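Protein TP_0956 (Treponema pallidum subsp. pallidum, PDB 3U64) probably serves as the lipoprotein T-component of a TRAP transporter, a helical protein of the tetratricopeptide-repeat clan working through protein-protein interaction. Local coordinates at residues V51-E56 against R74-Y79; N254-F259 against A293-F298. One frame throughout, in Å; residues are numbered along the deposited sequence.

Interaction 1. Residues V51-E56 against R74-Y79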
ATOM      1  N   VAL A  51      -5.483   3.153  -6.942  1.00 33.07           N
ATOM      2  CA  VAL A  51      -6.585   3.028  -7.899  1.00 33.58           C
ATOM      3  C   VAL A  51      -7.697   4.061  -7.639  1.00 33.31           C
ATOM      4  O   VAL A  51      -8.162   4.749  -8.557  1.00 32.82           O
ATOM      5  CB  VAL A  51      -7.168   1.610  -7.849  1.00 35.15           C
ATOM      6  CG1 VAL A  51      -8.380   1.492  -8.745  1.00 32.57           C
ATOM      7  CG2 VAL A  51      -6.090   0.601  -8.262  1.00 34.30           C
ATOM      8  N   LEU A  52      -8.130   4.163  -6.389  1.00 34.24           N
ATOM      9  CA  LEU A  52      -9.101   5.182  -6.025  1.00 32.77           C
ATOM     10  C   LEU A  52      -8.563   6.553  -6.446  1.00 29.63           C
ATOM     11  O   LEU A  52      -9.269   7.362  -7.049  1.00 33.76           O
ATOM     12  CB  LEU A  52      -9.379   5.147  -4.526  1.00 35.50           C
ATOM     13  CG  LEU A  52     -10.547   4.322  -3.967  1.00 45.11           C
ATOM     14  CD1 LEU A  52     -10.712   3.042  -4.711  1.00 57.57           C
ATOM     15  CD2 LEU A  52     -10.323   4.035  -2.489  1.00 46.58           C
ATOM     16  N   LYS A  53      -7.293   6.801  -6.162  1.00 33.18           N
ATOM     17  CA  LYS A  53      -6.710   8.100  -6.447  1.00 25.86           C
ATOM     18  C   LYS A  53      -6.656   8.390  -7.946  1.00 31.82           C
ATOM     19  O   LYS A  53      -6.963   9.501  -8.376  1.00 26.14           O
ATOM     20  CB  LYS A  53      -5.349   8.228  -5.778  1.00 33.32           C
ATOM     21  CG  LYS A  53      -5.445   8.366  -4.255  1.00 32.50           C
ATOM     22  CD  LYS A  53      -5.742   9.807  -3.907  1.00 47.89           C
ATOM     23  CE  LYS A  53      -6.915   9.930  -2.967  1.00 47.87           C
ATOM     24  NZ  LYS A  53      -7.503  11.312  -3.063  1.00 36.98           N
ATOM     25  N   VAL A  54      -6.302   7.387  -8.744  1.00 29.11           N
ATOM     26  CA  VAL A  54      -6.275   7.566 -10.195  1.00 34.37           C
ATOM     27  C   VAL A  54      -7.661   7.833 -10.770  1.00 41.12           C
ATOM     28  O   VAL A  54      -7.839   8.747 -11.579  1.00 42.95           O
ATOM     29  CB  VAL A  54      -5.618   6.375 -10.911  1.00 39.92           C
ATOM     30  CG1 VAL A  54      -5.851   6.464 -12.406  1.00 39.77           C
ATOM     31  CG2 VAL A  54      -4.111   6.351 -10.604  1.00 32.50           C
ATOM     32  N   TYR A  55      -8.654   7.056 -10.350  1.00 38.62           N
ATOM     33  CA  TYR A  55     -10.005   7.294 -10.845  1.00 36.46           C
ATOM     34  C   TYR A  55     -10.461   8.672 -10.428  1.00 33.69           C
ATOM     35  O   TYR A  55     -11.096   9.396 -11.191  1.00 36.37           O
ATOM     36  CB  TYR A  55     -10.987   6.264 -10.298  1.00 31.45           C
ATOM     37  CG  TYR A  55     -11.060   5.008 -11.125  1.00 47.89           C
ATOM     38  CD1 TYR A  55     -10.145   3.972 -10.943  1.00 58.68           C
ATOM     39  CD2 TYR A  55     -12.049   4.845 -12.080  1.00 56.52           C
ATOM     40  CE1 TYR A  55     -10.217   2.805 -11.702  1.00 63.66           C
ATOM     41  CE2 TYR A  55     -12.131   3.681 -12.843  1.00 63.23           C
ATOM     42  CZ  TYR A  55     -11.216   2.667 -12.648  1.00 65.23           C
ATOM     43  OH  TYR A  55     -11.305   1.517 -13.405  1.00 74.03           O
ATOM     44  N   GLU A  56     -10.132   9.030  -9.196  1.00 30.08           N
ATOM     45  CA  GLU A  56     -10.540  10.303  -8.674  1.00 33.46           C
ATOM     46  C   GLU A  56      -9.964  11.405  -9.547  1.00 34.67           C
ATOM     47  O   GLU A  56     -10.673  12.345  -9.898  1.00 38.08           O
ATOM     48  CB  GLU A  56     -10.091  10.446  -7.223  1.00 34.75           C
ATOM     49  CG  GLU A  56     -10.867  11.446  -6.414  1.00 36.34           C
ATOM     50  CD  GLU A  56     -10.492  11.374  -4.936  1.00 46.31           C
ATOM     51  OE1 GLU A  56      -9.604  10.563  -4.611  1.00 39.27           O
ATOM     52  OE2 GLU A  56     -11.074  12.107  -4.106  1.00 48.61           O
ATOM     53  N   ARG A  74     -18.657   4.565  -6.690  1.00 30.88           N
ATOM     54  CA  ARG A  74     -18.870   3.180  -6.293  1.00 29.02           C
ATOM     55  C   ARG A  74     -17.629   2.640  -5.581  1.00 32.66           C
ATOM     56  O   ARG A  74     -17.723   1.949  -4.564  1.00 27.67           O
ATOM     57  CB  ARG A  74     -19.218   2.318  -7.536  1.00 31.33           C
ATOM     58  CG  ARG A  74     -19.010   0.809  -7.369  1.00 37.61           C
ATOM     59  CD  ARG A  74     -19.378   0.027  -8.638  1.00 44.81           C
ATOM     60  NE  ARG A  74     -18.856   0.662  -9.846  1.00 63.94           N
ATOM     61  CZ  ARG A  74     -19.516   0.748 -11.002  1.00 74.64           C
ATOM     62  NH1 ARG A  74     -20.739   0.239 -11.116  1.00 79.84           N
ATOM     63  NH2 ARG A  74     -18.956   1.348 -12.048  1.00 73.06           N
ATOM     64  N   LEU A  75     -16.465   2.970  -6.128  1.00 34.15           N
ATOM     65  CA  LEU A  75     -15.195   2.507  -5.596  1.00 36.12           C
ATOM     66  C   LEU A  75     -14.961   2.957  -4.151  1.00 35.19           C
ATOM     67  O   LEU A  75     -14.552   2.152  -3.299  1.00 34.17           O
ATOM     68  CB  LEU A  75     -14.072   3.029  -6.477  1.00 42.36           C
ATOM     69  CG  LEU A  75     -13.005   2.021  -6.834  1.00 55.03           C
ATOM     70  CD1 LEU A  75     -13.622   0.654  -7.073  1.00 54.34           C
ATOM     71  CD2 LEU A  75     -12.268   2.521  -8.060  1.00 64.80           C
ATOM     72  N   TYR A  76     -15.185   4.243  -3.885  1.00 30.30           N
ATOM     73  CA  TYR A  76     -15.064   4.766  -2.525  1.00 28.21           C
ATOM     74  C   TYR A  76     -16.017   4.062  -1.573  1.00 34.73           C
ATOM     75  O   TYR A  76     -15.627   3.702  -0.459  1.00 31.27           O
ATOM     76  CB  TYR A  76     -15.265   6.284  -2.482  1.00 31.02           C
ATOM     77  CG  TYR A  76     -13.947   7.011  -2.619  1.00 34.41           C
ATOM     78  CD1 TYR A  76     -13.552   7.553  -3.839  1.00 37.47           C
ATOM     79  CD2 TYR A  76     -13.065   7.090  -1.545  1.00 30.93           C
ATOM     80  CE1 TYR A  76     -12.331   8.189  -3.978  1.00 37.56           C
ATOM     81  CE2 TYR A  76     -11.831   7.718  -1.669  1.00 39.13           C
ATOM     82  CZ  TYR A  76     -11.472   8.270  -2.895  1.00 49.69           C
ATOM     83  OH  TYR A  76     -10.254   8.890  -3.047  1.00 48.38           O
ATOM     84  N   ILE A  77     -17.255   3.842  -2.016  1.00 28.53           N
ATOM     85  CA  ILE A  77     -18.258   3.200  -1.154  1.00 27.77           C
ATOM     86  C   ILE A  77     -17.905   1.735  -0.832  1.00 36.25           C
ATOM     87  O   ILE A  77     -18.032   1.290   0.318  1.00 30.87           O
ATOM     88  CB  ILE A  77     -19.683   3.298  -1.754  1.00 28.86           C
ATOM     89  CG1 ILE A  77     -20.134   4.759  -1.768  1.00 30.87           C
ATOM     90  CG2 ILE A  77     -20.673   2.458  -0.935  1.00 28.12           C
ATOM     91  CD1 ILE A  77     -21.286   5.031  -2.683  1.00 41.06           C
ATOM     92  N   MET A  78     -17.431   0.997  -1.836  1.00 30.27           N
ATOM     93  CA  MET A  78     -17.032  -0.400  -1.636  1.00 31.67           C
ATOM     94  C   MET A  78     -15.779  -0.494  -0.788  1.00 35.41           C
ATOM     95  O   MET A  78     -15.689  -1.328   0.116  1.00 35.39           O
ATOM     96  CB  MET A  78     -16.800  -1.084  -2.976  1.00 32.09           C
ATOM     97  CG  MET A  78     -17.996  -0.937  -3.901  1.00 36.74           C
ATOM     98  SD  MET A  78     -17.820  -1.913  -5.411  1.00 49.62           S
ATOM     99  CE  MET A  78     -18.214  -3.545  -4.767  1.00 50.89           C
ATOM    100  N   TYR A  79     -14.801   0.352  -1.088  1.00 26.03           N
ATOM    101  CA  TYR A  79     -13.636   0.424  -0.234  1.00 30.68           C
ATOM    102  C   TYR A  79     -14.039   0.774   1.200  1.00 39.23           C
ATOM    103  O   TYR A  79     -13.598   0.129   2.149  1.00 36.07           O
ATOM    104  CB  TYR A  79     -12.650   1.459  -0.748  1.00 33.39           C
ATOM    105  CG  TYR A  79     -11.398   1.504   0.067  1.00 36.51           C
ATOM    106  CD1 TYR A  79     -10.384   0.582  -0.147  1.00 34.27           C
ATOM    107  CD2 TYR A  79     -11.223   2.469   1.061  1.00 38.88           C
ATOM    108  CE1 TYR A  79      -9.224   0.607   0.596  1.00 39.94           C
ATOM    109  CE2 TYR A  79     -10.063   2.512   1.810  1.00 35.26           C
ATOM    110  CZ  TYR A  79      -9.063   1.573   1.574  1.00 36.46           C
ATOM    111  OH  TYR A  79      -7.905   1.593   2.321  1.00 33.52           O
TER
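The carboxylate oxygen OE1 of E56 is gripped from two directions: by the hydroxyl of Y76, which reaches across from helix 66-89, and by the ammonium of K53, one turn back on its own helix. Y76 OH gives its proton to E56 OE1; the modelled 2.4 Å between them is shorter than an ordinary O-H...O bond, and its exact length is doubtful. K53 NZ forms a salt bridge to E56 OE1 at 2.7 Å, coming from above the carboxylate plane. Carboxylate and phenol ring are strongly turned against each other, 73° between planes. E56 gets there on an extended chain, its CG anti to the backbone N (chi1 -158°). Its other oxygen, OE2, is taken by the hydroxyl of Y116 on helix 96-124, while K53 also bridges to E38 of the second subunit.

Beside these polar groups lies L52, which loses more surface to the opposite segment than any other residue here. Its CG sits over the centre of the Y76 ring, 4.1 Å from the centroid, in a CH-pi contact. The two branches then part. CD2 lies over a face of the Y79 ring, 3.8 Å from Y79 CG, whereas CD1 presses on L75, where the 3.3 Å from L52 CD1 to L75 CG is tighter than usual. L75 in turn sends CD2 over one face of Y55, 3.9 Å from Y55 CD1, and that same methyl touches V51 CG1.

Segments 51-56 and 74-79 run nearly antiparallel, 158° between their axes, as in a helical hairpin. L43 of the second subunit packs on L52, Y76 and Y79. With the K53 ammonium on OE1, E56 is probably ionised, and its carboxylate, buried here, links the hairpin to helix 96-124 and, through K53, to the neighbouring chain.

Interaction 2. Residues N254-F259 against A293-F298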
ATOM      1  N   ASN A 254     -35.617 -11.659  17.465  1.00 58.98           N
ATOM      2  CA  ASN A 254     -35.203 -12.734  18.365  1.00 66.29           C
ATOM      3  C   ASN A 254     -35.465 -14.122  17.770  1.00 64.79           C
ATOM      4  O   ASN A 254     -35.871 -15.046  18.473  1.00 69.07           O
ATOM      5  CB  ASN A 254     -35.921 -12.590  19.714  1.00 68.11           C
ATOM      6  CG  ASN A 254     -35.457 -13.605  20.743  1.00 67.49           C
ATOM      7  OD1 ASN A 254     -34.261 -13.859  20.895  1.00 70.29           O
ATOM      8  ND2 ASN A 254     -36.410 -14.199  21.450  1.00 63.51           N
ATOM      9  N   ASN A 255     -35.251 -14.260  16.467  1.00 56.71           N
ATOM     10  CA  ASN A 255     -35.348 -15.561  15.819  1.00 55.67           C
ATOM     11  C   ASN A 255     -33.961 -16.181  15.634  1.00 55.03           C
ATOM     12  O   ASN A 255     -33.349 -16.100  14.558  1.00 44.48           O
ATOM     13  CB  ASN A 255     -36.082 -15.443  14.477  1.00 49.72           C
ATOM     14  CG  ASN A 255     -36.269 -16.787  13.788  1.00 59.42           C
ATOM     15  OD1 ASN A 255     -35.919 -17.842  14.339  1.00 62.96           O
ATOM     16  ND2 ASN A 255     -36.835 -16.759  12.583  1.00 57.34           N
ATOM     17  N   ARG A 256     -33.466 -16.794  16.699  1.00 57.54           N
ATOM     18  CA  ARG A 256     -32.143 -17.396  16.668  1.00 60.18           C
ATOM     19  C   ARG A 256     -32.062 -18.609  15.742  1.00 59.27           C
ATOM     20  O   ARG A 256     -31.065 -18.797  15.049  1.00 60.53           O
ATOM     21  CB  ARG A 256     -31.689 -17.782  18.070  1.00 67.33           C
ATOM     22  CG  ARG A 256     -30.572 -18.789  18.041  1.00 75.81           C
ATOM     23  CD  ARG A 256     -29.477 -18.435  19.002  1.00 84.60           C
ATOM     24  NE  ARG A 256     -28.391 -19.400  18.913  1.00 90.97           N
ATOM     25  CZ  ARG A 256     -27.476 -19.569  19.855  1.00 99.01           C
ATOM     26  NH1 ARG A 256     -27.527 -18.837  20.962  1.00100.30           N
ATOM     27  NH2 ARG A 256     -26.517 -20.473  19.695  1.00103.58           N
ATOM     28  N   ALA A 257     -33.107 -19.432  15.737  1.00 58.90           N
ATOM     29  CA  ALA A 257     -33.201 -20.556  14.807  1.00 54.25           C
ATOM     30  C   ALA A 257     -32.953 -20.128  13.362  1.00 47.39           C
ATOM     31  O   ALA A 257     -32.064 -20.656  12.705  1.00 49.38           O
ATOM     32  CB  ALA A 257     -34.556 -21.232  14.927  1.00 61.64           C
ATOM     33  N   GLY A 258     -33.742 -19.172  12.875  1.00 52.50           N
ATOM     34  CA  GLY A 258     -33.604 -18.659  11.519  1.00 51.63           C
ATOM     35  C   GLY A 258     -32.252 -18.012  11.248  1.00 49.82           C
ATOM     36  O   GLY A 258     -31.655 -18.219  10.196  1.00 44.15           O
ATOM     37  N   PHE A 259     -31.779 -17.228  12.210  1.00 47.68           N
ATOM     38  CA  PHE A 259     -30.442 -16.648  12.179  1.00 45.85           C
ATOM     39  C   PHE A 259     -29.399 -17.731  11.830  1.00 46.01           C
ATOM     40  O   PHE A 259     -28.629 -17.580  10.878  1.00 48.29           O
ATOM     41  CB  PHE A 259     -30.176 -15.978  13.542  1.00 46.83           C
ATOM     42  CG  PHE A 259     -28.760 -15.441  13.738  1.00 48.00           C
ATOM     43  CD1 PHE A 259     -28.469 -14.099  13.516  1.00 41.12           C
ATOM     44  CD2 PHE A 259     -27.743 -16.268  14.211  1.00 46.28           C
ATOM     45  CE1 PHE A 259     -27.193 -13.597  13.728  1.00 48.84           C
ATOM     46  CE2 PHE A 259     -26.460 -15.772  14.423  1.00 47.26           C
ATOM     47  CZ  PHE A 259     -26.184 -14.433  14.180  1.00 47.48           C
ATOM     48  N   ALA A 293     -20.008 -16.528  15.404  1.00 45.36           N
ATOM     49  CA  ALA A 293     -19.164 -16.515  16.609  1.00 53.65           C
ATOM     50  C   ALA A 293     -19.752 -15.612  17.699  1.00 56.73           C
ATOM     51  O   ALA A 293     -19.625 -15.896  18.888  1.00 59.80           O
ATOM     52  CB  ALA A 293     -17.732 -16.092  16.275  1.00 45.33           C
ATOM     53  N   HIS A 294     -20.408 -14.536  17.278  1.00 50.84           N
ATOM     54  CA  HIS A 294     -20.972 -13.571  18.210  1.00 43.06           C
ATOM     55  C   HIS A 294     -22.473 -13.716  18.442  1.00 37.04           C
ATOM     56  O   HIS A 294     -23.138 -12.757  18.840  1.00 39.44           O
ATOM     57  CB  HIS A 294     -20.671 -12.157  17.736  1.00 40.74           C
ATOM     58  CG  HIS A 294     -19.256 -11.745  17.969  1.00 60.24           C
ATOM     59  ND1 HIS A 294     -18.905 -10.774  18.882  1.00 70.38           N
ATOM     60  CD2 HIS A 294     -18.099 -12.185  17.426  1.00 62.92           C
ATOM     61  CE1 HIS A 294     -17.595 -10.626  18.882  1.00 70.62           C
ATOM     62  NE2 HIS A 294     -17.080 -11.471  18.008  1.00 68.98           N
ATOM     63  N   VAL A 295     -23.008 -14.906  18.210  1.00 30.72           N
ATOM     64  CA  VAL A 295     -24.458 -15.081  18.298  1.00 38.56           C
ATOM     65  C   VAL A 295     -24.997 -14.675  19.678  1.00 52.12           C
ATOM     66  O   VAL A 295     -26.060 -14.062  19.783  1.00 54.24           O
ATOM     67  CB  VAL A 295     -24.863 -16.524  17.953  1.00 38.49           C
ATOM     68  CG1 VAL A 295     -24.088 -17.523  18.823  1.00 42.01           C
ATOM     69  CG2 VAL A 295     -26.395 -16.704  18.068  1.00 37.87           C
ATOM     70  N   GLN A 296     -24.232 -14.977  20.726  1.00 54.33           N
ATOM     71  CA  GLN A 296     -24.634 -14.696  22.106  1.00 59.32           C
ATOM     72  C   GLN A 296     -24.821 -13.205  22.408  1.00 54.75           C
ATOM     73  O   GLN A 296     -25.509 -12.832  23.369  1.00 59.44           O
ATOM     74  CB  GLN A 296     -23.614 -15.303  23.077  1.00 70.92           C
ATOM     75  CG  GLN A 296     -23.539 -16.825  23.024  1.00 77.46           C
ATOM     76  CD  GLN A 296     -24.798 -17.472  23.566  1.00 88.07           C
ATOM     77  OE1 GLN A 296     -25.348 -18.387  22.958  1.00 88.58           O
ATOM     78  NE2 GLN A 296     -25.263 -16.994  24.720  1.00 94.54           N
ATOM     79  N   ASP A 297     -24.186 -12.362  21.595  1.00 43.70           N
ATOM     80  CA  ASP A 297     -24.319 -10.913  21.702  1.00 48.38           C
ATOM     81  C   ASP A 297     -25.711 -10.475  21.293  1.00 52.74           C
ATOM     82  O   ASP A 297     -26.196  -9.445  21.751  1.00 58.86           O
ATOM     83  CB  ASP A 297     -23.322 -10.196  20.782  1.00 63.58           C
ATOM     84  CG  ASP A 297     -21.866 -10.433  21.166  1.00 72.24           C
ATOM     85  OD1 ASP A 297     -21.579 -11.346  21.975  1.00 74.03           O
ATOM     86  OD2 ASP A 297     -21.005  -9.698  20.632  1.00 73.09           O
ATOM     87  N   PHE A 298     -26.351 -11.260  20.428  1.00 51.53           N
ATOM     88  CA  PHE A 298     -27.568 -10.810  19.753  1.00 51.80           C
ATOM     89  C   PHE A 298     -28.855 -11.450  20.272  1.00 55.97           C
ATOM     90  O   PHE A 298     -29.938 -10.891  20.095  1.00 67.02           O
ATOM     91  CB  PHE A 298     -27.438 -10.985  18.226  1.00 45.29           C
ATOM     92  CG  PHE A 298     -26.113 -10.551  17.693  1.00 51.63           C
ATOM     93  CD1 PHE A 298     -25.673  -9.252  17.885  1.00 52.94           C
ATOM     94  CD2 PHE A 298     -25.289 -11.446  17.030  1.00 59.78           C
ATOM     95  CE1 PHE A 298     -24.444  -8.849  17.425  1.00 48.67           C
ATOM     96  CE2 PHE A 298     -24.052 -11.050  16.555  1.00 54.13           C
ATOM     97  CZ  PHE A 298     -23.626  -9.750  16.757  1.00 52.64           C
TER
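R256 lays its guanidinium across the V295 side chain: methyl CG2 lies under one face, 3.4 Å from the plane and displaced toward the rim, with R256 NE 3.5 Å from V295 CG2. The group's edge is used as well. R256 NH1 donates to the amide oxygen of Q296, NH1 to OE1 3.0 Å with an N-H...O angle of 156°. That oxygen lies close to the guanidinium plane, yet the donor stands above the carbonyl plane of Q296, the two flat groups being 69° apart. Q296 can answer because its chain folds back at chi2 (-69°), although its CB starts out away from the other segment.

V295 CG2 also serves the buried F259, whose CE2 is 3.8 Å away. F259 CZ reaches F298 CD2 more loosely, at 4.2 Å. Around these, L291 of helix 278-293 packs on both phenylalanines, and F299 meets F259 edge-to-face.

Each segment has its own local bracing. N255 is the N-cap of helix 256-268, its OD1 accepting from G258 N at 2.9 Å, directly after a Schellman motif, with N254 as its C-prime residue, that ends the preceding helix. H294 leaves helical geometry after helix 278-293, and its ND1 donates a hydrogen bond to D297 OD2. The arrangement is that of a C-terminal chain end turning back over the start of an earlier helix, here at the surface of an all-helical fold of the TPR clan.

How the interactions relate
Following the chain from its N-terminal end, interaction 1 comes first: after helix 41-61 the chain turns and helix 66-89 returns against it, so the contact closes a short loop of 17 residues, most of them helical. The chain then runs through the helices from 96-124 to 240-250 before interaction 2 begins. That one closes a longer loop of 33 residues, bringing 293-298 back to the start of helix 256-268. The two loops follow in series, neither nesting nor crossing. The centres of interactions 1 and 2 are about 34 Å apart, and the two contacts lie on opposite sides of the chain's centre. Interaction 1 is buried and borders other subunits; interaction 2 lies at the surface, where no other chain of the assembly touches it.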